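Side-chain contact in PTS system, IIabc component (Clostridium difficile, PDB 3IPJ), which is the EIIB domain of a phosphotransferase-system sugar transporter, probably passing a phosphoryl group through a phosphocysteine to incoming sugar, perhaps trehalose: residues A[26-29]-A[30-33]. Numbering follows the deposited sequence.
Sequences THCA and TRLR
Arg33 reaches back along the hairpin to Cys28, whose sulfur collects three N-H groups at the turn. Arg33 NE donates to Cys28 SG, 3.4 Å and nearly straight at 168°; the sulfur meets the guanidinium at its edge, in plane. Two weak bonds come from the backbone of the turn, Thr30 N to Cys28 SG at 3.6 Å and Arg31 N to Cys28 SG at 3.4 Å, the latter bent. With chi1 at 61°, SG sits between its own backbone N and carbonyl carbon and is turned in toward these donors, which together fix its position. The Arg31 side chain leads away to a hydrogen bond with Gln64. Cys28 N donates to Arg31 O at 2.8 Å, and Thr26 and Arg33 exchange two backbone bonds as an antiparallel hydrogen-bonded pair, their side chains running side by side. Cys28, which binds zinc in a structure of this protein, is the predicted phosphocysteine; the tight turn that carries it between strands 22-27 and 31-36 is consistent with the active-site loop of glucose-type EIIB domains.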
loop_
_atom_site.group_PDB
_atom_site.type_symbol
_atom_site.label_atom_id
_atom_site.label_comp_id
_atom_site.label_asym_id
_atom_site.label_seq_id
_atom_site.Cartn_x
_atom_site.Cartn_y
_atom_site.Cartn_z
ATOM N N THR A 26 3.824 5.284 -1.205
ATOM C CA THR A 26 4.423 5.241 -2.552
ATOM C C THR A 26 4.706 3.781 -2.873
ATOM O O THR A 26 4.176 2.875 -2.199
ATOM C CB THR A 26 5.708 6.057 -2.657
ATOM O OG1 THR A 26 6.040 6.221 -4.055
ATOM C CG2 THR A 26 6.860 5.400 -1.797
ATOM N N HIS A 27 5.551 3.540 -3.860
ATOM C CA HIS A 27 5.853 2.176 -4.223
ATOM C C HIS A 27 7.187 2.077 -4.914
ATOM O O HIS A 27 7.713 3.078 -5.348
ATOM C CB HIS A 27 4.703 1.552 -5.101
ATOM C CG HIS A 27 4.738 1.984 -6.542
ATOM N ND1 HIS A 27 4.065 3.097 -7.017
ATOM C CD2 HIS A 27 5.409 1.472 -7.593
ATOM C CE1 HIS A 27 4.303 3.237 -8.303
ATOM N NE2 HIS A 27 5.123 2.269 -8.674
ATOM N N CYS A 28 7.772 0.890 -4.988
ATOM C CA CYS A 28 8.929 0.690 -5.881
ATOM C C CYS A 28 8.474 -0.354 -6.920
ATOM O O CYS A 28 7.267 -0.512 -7.193
ATOM C CB CYS A 28 10.222 0.256 -5.140
ATOM S SG CYS A 28 10.072 -1.353 -4.243
ATOM N N ALA A 29 9.429 -1.087 -7.496
ATOM C CA ALA A 29 9.087 -1.988 -8.579
ATOM C C ALA A 29 8.323 -3.150 -8.043
ATOM O O ALA A 29 7.597 -3.784 -8.810
ATOM C CB ALA A 29 10.382 -2.452 -9.343
ATOM N N THR A 30 8.501 -3.481 -6.751
ATOM C CA THR A 30 7.882 -4.727 -6.253
ATOM C C THR A 30 7.125 -4.491 -4.960
ATOM O O THR A 30 6.358 -5.368 -4.552
ATOM C CB THR A 30 8.929 -5.825 -6.051
ATOM O OG1 THR A 30 9.935 -5.319 -5.153
ATOM C CG2 THR A 30 9.593 -6.093 -7.385
ATOM N N ARG A 31 7.347 -3.343 -4.289
ATOM C CA ARG A 31 6.710 -3.140 -2.986
ATOM C C ARG A 31 5.829 -1.876 -2.879
ATOM O O ARG A 31 6.159 -0.804 -3.375
ATOM C CB ARG A 31 7.761 -3.153 -1.839
ATOM C CG ARG A 31 8.780 -4.224 -1.950
ATOM C CD ARG A 31 9.766 -4.084 -0.811
ATOM N NE ARG A 31 10.672 -5.252 -0.803
ATOM C CZ ARG A 31 11.542 -5.525 0.193
ATOM N NH1 ARG A 31 11.637 -4.707 1.258
ATOM N NH2 ARG A 31 12.336 -6.596 0.113
ATOM N N LEU A 32 4.704 -2.022 -2.216
ATOM C CA LEU A 32 3.870 -0.908 -1.746
ATOM C C LEU A 32 4.509 -0.454 -0.419
ATOM O O LEU A 32 4.665 -1.242 0.504
ATOM C CB LEU A 32 2.432 -1.463 -1.586
ATOM C CG LEU A 32 1.361 -0.405 -1.451
ATOM C CD1 LEU A 32 1.190 0.418 -2.777
ATOM C CD2 LEU A 32 0.036 -1.078 -1.012
ATOM N N ARG A 33 4.885 0.815 -0.334
ATOM C CA ARG A 33 5.610 1.300 0.807
ATOM C C ARG A 33 4.754 2.326 1.547
ATOM O O ARG A 33 4.488 3.406 1.033
ATOM C CB ARG A 33 6.931 1.870 0.330
ATOM C CG ARG A 33 7.941 0.808 -0.064
ATOM C CD ARG A 33 9.011 1.445 -0.950
ATOM N NE ARG A 33 10.030 0.470 -1.337
ATOM C CZ ARG A 33 11.130 0.222 -0.627
ATOM N NH1 ARG A 33 11.344 0.925 0.505
ATOM N NH2 ARG A 33 12.023 -0.710 -1.041
#